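Local coordinates for protein halorhodopsin (Halobacterium salinarum, PDB 2JAF) that works as a light-driven chloride pump of the archaeal membrane, a seven-helix rhodopsin that moves the anion with the help of a bound retinal, at residues D197-L202 against A246-R251; I89-G94 against E100-Q105. The protein carries 2 engineered substitutions. One frame throughout, in Å; residues are numbered along the deposited sequence.

Contact 1 of 2, residues D197-L202 against A246-R251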
loop_
_atom_site.group_PDB
_atom_site.type_symbol
_atom_site.label_atom_id
_atom_site.label_comp_id
_atom_site.label_asym_id
_atom_site.label_seq_id
_atom_site.Cartn_x
_atom_site.Cartn_y
_atom_site.Cartn_z
ATOM N N ASP A 197 -10.813 24.930 8.554
ATOM C CA ASP A 197 -12.126 25.210 7.974
ATOM C C ASP A 197 -12.011 25.706 6.531
ATOM O O ASP A 197 -12.841 25.372 5.683
ATOM C CB ASP A 197 -12.888 26.234 8.824
ATOM C CG ASP A 197 -13.371 25.655 10.146
ATOM O OD1 ASP A 197 -13.490 24.417 10.259
ATOM O OD2 ASP A 197 -13.653 26.439 11.076
ATOM N N THR A 198 -10.987 26.508 6.257
ATOM C CA THR A 198 -10.760 27.008 4.907
ATOM C C THR A 198 -10.375 25.846 3.993
ATOM O O THR A 198 -10.938 25.670 2.908
ATOM C CB THR A 198 -9.618 28.045 4.888
ATOM O OG1 THR A 198 -10.051 29.238 5.549
ATOM C CG2 THR A 198 -9.209 28.379 3.458
ATOM N N LEU A 199 -9.413 25.049 4.444
ATOM C CA LEU A 199 -8.930 23.918 3.656
ATOM C C LEU A 199 -9.986 22.839 3.478
ATOM O O LEU A 199 -10.009 22.147 2.457
ATOM C CB LEU A 199 -7.673 23.324 4.306
ATOM C CG LEU A 199 -6.464 24.270 4.361
ATOM C CD1 LEU A 199 -5.302 23.583 5.062
ATOM C CD2 LEU A 199 -6.061 24.685 2.948
ATOM N N ARG A 200 -10.860 22.693 4.469
ATOM C CA ARG A 200 -11.918 21.693 4.404
ATOM C C ARG A 200 -12.894 22.003 3.271
ATOM O O ARG A 200 -13.339 21.101 2.567
ATOM C CB ARG A 200 -12.664 21.633 5.739
ATOM C CG ARG A 200 -13.832 20.672 5.760
ATOM C CD ARG A 200 -14.382 20.519 7.170
ATOM N NE ARG A 200 -14.973 21.750 7.690
ATOM C CZ ARG A 200 -15.620 21.821 8.847
ATOM N NH1 ARG A 200 -15.748 20.736 9.601
ATOM N NH2 ARG A 200 -16.172 22.959 9.238
ATOM N N VAL A 201 -13.223 23.277 3.096
ATOM C CA VAL A 201 -14.139 23.674 2.032
ATOM C C VAL A 201 -13.507 23.350 0.687
ATOM O O VAL A 201 -14.173 22.840 -0.216
ATOM C CB VAL A 201 -14.456 25.191 2.089
ATOM C CG1 VAL A 201 -15.336 25.584 0.903
ATOM C CG2 VAL A 201 -15.157 25.527 3.417
ATOM N N LEU A 202 -12.215 23.640 0.554
ATOM C CA LEU A 202 -11.512 23.370 -0.692
ATOM C C LEU A 202 -11.512 21.887 -1.031
ATOM O O LEU A 202 -11.727 21.512 -2.185
ATOM C CB LEU A 202 -10.071 23.884 -0.624
ATOM C CG LEU A 202 -9.905 25.405 -0.627
ATOM C CD1 LEU A 202 -8.418 25.756 -0.615
ATOM C CD2 LEU A 202 -10.583 25.992 -1.852
ATOM N N ALA A 246 -1.985 23.207 -1.615
ATOM C CA ALA A 246 -0.709 23.086 -0.905
ATOM C C ALA A 246 -0.114 24.455 -0.603
ATOM O O ALA A 246 0.475 24.660 0.459
ATOM C CB ALA A 246 0.276 22.258 -1.728
ATOM N N PHE A 247 -0.267 25.392 -1.533
ATOM C CA PHE A 247 0.258 26.741 -1.334
ATOM C C PHE A 247 -0.404 27.411 -0.133
ATOM O O PHE A 247 0.265 27.987 0.725
ATOM C CB PHE A 247 0.018 27.603 -2.575
ATOM C CG PHE A 247 0.446 29.036 -2.398
ATOM C CD1 PHE A 247 1.798 29.368 -2.354
ATOM C CD2 PHE A 247 -0.499 30.041 -2.219
ATOM C CE1 PHE A 247 2.205 30.686 -2.132
ATOM C CE2 PHE A 247 -0.104 31.363 -1.998
ATOM C CZ PHE A 247 1.252 31.685 -1.954
ATOM N N ILE A 248 -1.730 27.342 -0.086
ATOM C CA ILE A 248 -2.493 27.946 1.003
ATOM C C ILE A 248 -2.125 27.325 2.343
ATOM O O ILE A 248 -1.938 28.037 3.336
ATOM C CB ILE A 248 -4.007 27.781 0.758
ATOM C CG1 ILE A 248 -4.414 28.596 -0.474
ATOM C CG2 ILE A 248 -4.796 28.212 2.002
ATOM C CD1 ILE A 248 -5.846 28.373 -0.923
ATOM N N LEU A 249 -2.024 25.997 2.369
ATOM C CA LEU A 249 -1.676 25.289 3.594
ATOM C C LEU A 249 -0.269 25.648 4.077
ATOM O O LEU A 249 -0.076 26.012 5.240
ATOM C CB LEU A 249 -1.800 23.777 3.372
ATOM C CG LEU A 249 -1.266 22.768 4.396
ATOM C CD1 LEU A 249 -1.476 23.250 5.818
ATOM C CD2 LEU A 249 -1.969 21.435 4.157
ATOM N N LEU A 250 0.706 25.562 3.176
ATOM C CA LEU A 250 2.091 25.855 3.517
ATOM C C LEU A 250 2.310 27.304 3.957
ATOM O O LEU A 250 3.020 27.565 4.933
ATOM C CB LEU A 250 2.992 25.526 2.325
ATOM C CG LEU A 250 4.502 25.599 2.563
ATOM C CD1 LEU A 250 4.872 24.785 3.796
ATOM C CD2 LEU A 250 5.228 25.066 1.339
ATOM N N ARG A 251 1.693 28.240 3.243
ATOM C CA ARG A 251 1.834 29.656 3.565
ATOM C C ARG A 251 1.337 29.943 4.975
ATOM O O ARG A 251 1.940 30.734 5.700
ATOM C CB ARG A 251 1.059 30.520 2.561
ATOM C CG ARG A 251 1.187 32.024 2.810
ATOM C CD ARG A 251 0.408 32.857 1.792
ATOM N NE ARG A 251 -1.024 32.574 1.830
ATOM C CZ ARG A 251 -1.927 33.139 1.031
ATOM N NH1 ARG A 251 -1.552 34.029 0.119
ATOM N NH2 ARG A 251 -3.206 32.800 1.134
#

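Contact 2 of 2, residues I89-G94 against E100-Q105. With BOG (octyl beta-D-glucopyranoside), chain F.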
loop_
_atom_site.group_PDB
_atom_site.type_symbol
_atom_site.label_atom_id
_atom_site.label_comp_id
_atom_site.label_asym_id
_atom_site.label_seq_id
_atom_site.Cartn_x
_atom_site.Cartn_y
_atom_site.Cartn_z
ATOM N N ILE A 89 -9.593 0.787 -23.631
ATOM C CA ILE A 89 -10.568 -0.103 -23.008
ATOM C C ILE A 89 -11.827 -0.176 -23.864
ATOM O O ILE A 89 -12.324 0.844 -24.329
ATOM C CB ILE A 89 -10.980 0.407 -21.601
ATOM C CG1 ILE A 89 -9.738 0.731 -20.753
ATOM C CG2 ILE A 89 -11.828 -0.649 -20.906
ATOM C CD1 ILE A 89 -8.864 -0.457 -20.439
ATOM N N GLU A 90 -12.341 -1.384 -24.074
ATOM C CA GLU A 90 -13.544 -1.546 -24.872
ATOM C C GLU A 90 -14.779 -1.370 -23.999
ATOM O O GLU A 90 -14.948 -2.079 -23.013
ATOM C CB GLU A 90 -13.572 -2.928 -25.517
ATOM C CG GLU A 90 -14.736 -3.118 -26.470
ATOM C CD GLU A 90 -14.666 -4.439 -27.206
ATOM O OE1 GLU A 90 -13.645 -4.689 -27.881
ATOM O OE2 GLU A 90 -15.632 -5.225 -27.107
ATOM N N MET A 91 -15.646 -0.432 -24.365
ATOM C CA MET A 91 -16.856 -0.190 -23.584
ATOM C C MET A 91 -17.892 -1.282 -23.826
ATOM O O MET A 91 -18.085 -1.734 -24.957
ATOM C CB MET A 91 -17.434 1.189 -23.918
ATOM C CG MET A 91 -16.511 2.336 -23.536
ATOM S SD MET A 91 -16.171 2.396 -21.747
ATOM C CE MET A 91 -14.672 1.417 -21.621
ATOM N N PRO A 92 -18.572 -1.726 -22.758
ATOM C CA PRO A 92 -19.601 -2.775 -22.789
ATOM C C PRO A 92 -20.953 -2.325 -23.322
ATOM O O PRO A 92 -21.228 -1.131 -23.409
ATOM C CB PRO A 92 -19.692 -3.198 -21.328
ATOM C CG PRO A 92 -19.508 -1.892 -20.621
ATOM C CD PRO A 92 -18.337 -1.270 -21.375
ATOM N N ALA A 93 -21.792 -3.297 -23.673
ATOM C CA ALA A 93 -23.132 -3.021 -24.181
ATOM C C ALA A 93 -23.868 -2.091 -23.220
ATOM O O ALA A 93 -23.759 -2.230 -21.997
ATOM C CB ALA A 93 -23.907 -4.326 -24.338
ATOM N N GLY A 94 -24.620 -1.149 -23.778
ATOM C CA GLY A 94 -25.357 -0.214 -22.946
ATOM C C GLY A 94 -24.671 1.133 -22.839
ATOM O O GLY A 94 -25.327 2.156 -22.669
ATOM N N GLU A 100 -16.764 0.194 -28.835
ATOM C CA GLU A 100 -15.688 1.069 -29.282
ATOM C C GLU A 100 -14.587 1.079 -28.235
ATOM O O GLU A 100 -14.838 0.808 -27.059
ATOM C CB GLU A 100 -16.200 2.497 -29.476
ATOM C CG GLU A 100 -17.178 2.675 -30.627
ATOM C CD GLU A 100 -17.634 4.113 -30.772
ATOM O OE1 GLU A 100 -16.768 5.012 -30.725
ATOM O OE2 GLU A 100 -18.852 4.347 -30.932
ATOM N N MET A 101 -13.368 1.379 -28.666
ATOM C CA MET A 101 -12.229 1.450 -27.758
ATOM C C MET A 101 -12.049 2.902 -27.348
ATOM O O MET A 101 -12.018 3.791 -28.201
ATOM C CB MET A 101 -10.953 0.976 -28.454
ATOM C CG MET A 101 -11.020 -0.431 -28.985
ATOM S SD MET A 101 -11.258 -1.614 -27.670
ATOM C CE MET A 101 -9.577 -1.887 -27.164
ATOM N N VAL A 102 -11.935 3.152 -26.049
ATOM C CA VAL A 102 -11.745 4.515 -25.576
ATOM C C VAL A 102 -10.439 4.621 -24.801
ATOM O O VAL A 102 -9.996 3.661 -24.171
ATOM C CB VAL A 102 -12.915 4.979 -24.672
ATOM C CG1 VAL A 102 -14.233 4.854 -25.424
ATOM C CG2 VAL A 102 -12.941 4.175 -23.393
ATOM N N ARG A 103 -9.822 5.794 -24.864
ATOM C CA ARG A 103 -8.566 6.045 -24.174
ATOM C C ARG A 103 -8.820 6.271 -22.685
ATOM O O ARG A 103 -9.538 7.201 -22.301
ATOM C CB ARG A 103 -7.889 7.272 -24.797
ATOM C CG ARG A 103 -6.583 7.695 -24.155
ATOM C CD ARG A 103 -6.057 8.957 -24.830
ATOM N NE ARG A 103 -5.533 8.682 -26.163
ATOM C CZ ARG A 103 -4.250 8.457 -26.428
ATOM N NH1 ARG A 103 -3.353 8.479 -25.448
ATOM N NH2 ARG A 103 -3.864 8.212 -27.671
ATOM N N SER A 104 -8.224 5.421 -21.851
ATOM C CA SER A 104 -8.383 5.520 -20.403
ATOM C C SER A 104 -7.087 5.933 -19.715
ATOM O O SER A 104 -6.100 5.204 -19.749
ATOM C CB SER A 104 -8.850 4.177 -19.831
ATOM O OG SER A 104 -8.894 4.217 -18.414
ATOM N N GLN A 105 -7.095 7.108 -19.095
ATOM C CA GLN A 105 -5.920 7.604 -18.381
ATOM C C GLN A 105 -5.972 6.983 -16.992
ATOM O O GLN A 105 -6.103 7.683 -15.987
ATOM C CB GLN A 105 -5.963 9.135 -18.278
ATOM C CG GLN A 105 -6.028 9.857 -19.621
ATOM C CD GLN A 105 -5.969 11.374 -19.484
ATOM O OE1 GLN A 105 -6.663 11.964 -18.655
ATOM N NE2 GLN A 105 -5.148 12.011 -20.311
HETATM C C1 BOG F . -25.429 4.757 -18.434
HETATM O O1 BOG F . -25.371 3.879 -17.306
HETATM C C2 BOG F . -24.126 4.624 -19.291
HETATM O O2 BOG F . -22.981 4.928 -18.489
HETATM C C3 BOG F . -24.221 5.583 -20.520
HETATM O O3 BOG F . -23.045 5.487 -21.319
HETATM C C4 BOG F . -25.470 5.201 -21.352
HETATM O O4 BOG F . -25.595 6.052 -22.497
HETATM C C5 BOG F . -26.755 5.312 -20.465
HETATM O O5 BOG F . -26.611 4.447 -19.287
HETATM C C6 BOG F . -28.008 4.913 -21.266
HETATM O O6 BOG F . -28.105 3.496 -21.446
HETATM C "C1'" BOG F . -26.536 3.967 -16.485
HETATM C "C2'" BOG F . -26.216 3.475 -15.097
HETATM C "C3'" BOG F . -26.102 4.662 -14.179
HETATM C "C4'" BOG F . -25.787 4.264 -12.752
HETATM C "C5'" BOG F . -25.678 5.495 -11.863
HETATM C "C6'" BOG F . -25.021 5.145 -10.539
HETATM C "C7'" BOG F . -24.897 6.341 -9.638
HETATM C "C8'" BOG F . -24.238 5.944 -8.337
#

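Contact 1 of 2, residues D197-L202 against A246-R251
Leu199 faces Leu249 where two transmembrane helices run side by side nearly antiparallel (170°), with the axes of these short segments 10.7 Å apart at their closest and the CA atoms of Leu199 and Leu249 7.4 Å from each other. At that spacing branched apolar side chains do the bridging. Leu199 divides its isopropyl group between two neighbours. The side chains of Leu199 and Leu249 cross at about a right angle, and Leu199 CD1 lies 3.9 Å from Leu249 CB and about as near to Leu249 CD1. The other methyl meets the branch methyl of Ile248, with Leu199 CD2 and Ile248 CG2 3.9 Å apart as these two side chains run alongside each other head to tail. Ile248 thus has its two arms in use: chi1 of -66° sets CG1 anti to the carbonyl carbon and sends Ile248 CD1 tip to tip against Leu202 CD1, 3.7 Å away, while CG2, anti to the backbone N, meets Leu199. Leu126 of helix 106-127 touches both Leu199 and Leu249, tying a third helix to the pair. The closest contacts join methyl and methylene groups, so dispersion and shape hold the helices here, buried at Leu199 and Leu249 and nearer the bundle surface at Leu202 and Ile248.

Contact 2 of 2, residues I89-G94 against E100-Q105
Met91 and Val102 pack together beside the last rungs of an antiparallel beta hairpin. Ile89 and Val102 form a hydrogen-bonded pair: Ile89 N reaches Val102 O at 3.0 Å, in the carbonyl plane, and Val102 N returns to Ile89 O at 2.9 Å, tilted from that plane. One step on, Met91 N points at Glu100 O, 3.1 Å away and nearly along the C=O axis. Met91 CB remains 4.1 Å from Glu100 O. Met91 CG, anti to the carbonyl carbon (chi1 -64°), lies by both methyls of Val102; bends at chi2 and chi3 then bring SD past Val102 CG2 and Met91 CE to 3.7 Å from Val102 CG2. An alanine at Met91 is likely to leave the methyls of Val102 without their thioether cover and open a gap beside the strand. Glu90 and Met101, the non-hydrogen-bonded pair, direct their side chains to the other face, where Met101 SD sits 3.4 Å from Glu90 CB. Beyond the strand, octyl glucoside O6 gives Gly94 O a weak hydrogen bond (3.3 Å). The main chain therefore supplies the directional bonds and fixes the register, while apolar atoms of Ile89, Met91 and Val102 pack on the buried face, where Glu219 satisfies the Ser104 hydroxyl.

In the fold
The two contacts lie on opposite sides of the chain's centre, their own centres about 37 Å apart, and do not touch. Both are partly buried, but contact 1 is nearer the middle, its centre about 14 Å from the chain's centre against about 24 Å for contact 2. They share no element: contact 1 pairs helix 193-216 with helix 227-255, distant in sequence, whereas contact 2 closes a local hairpin of strands 87-90 and 101-104 in the connection between helices 58-82 and 106-127. The helix pair here relies on side chains and buries 184 Å²; the hairpin adds cross-strand backbone bonds and buries 344 Å². Exposed Glu90, Glu100 and Met101 mark the hairpin as the more peripheral structure.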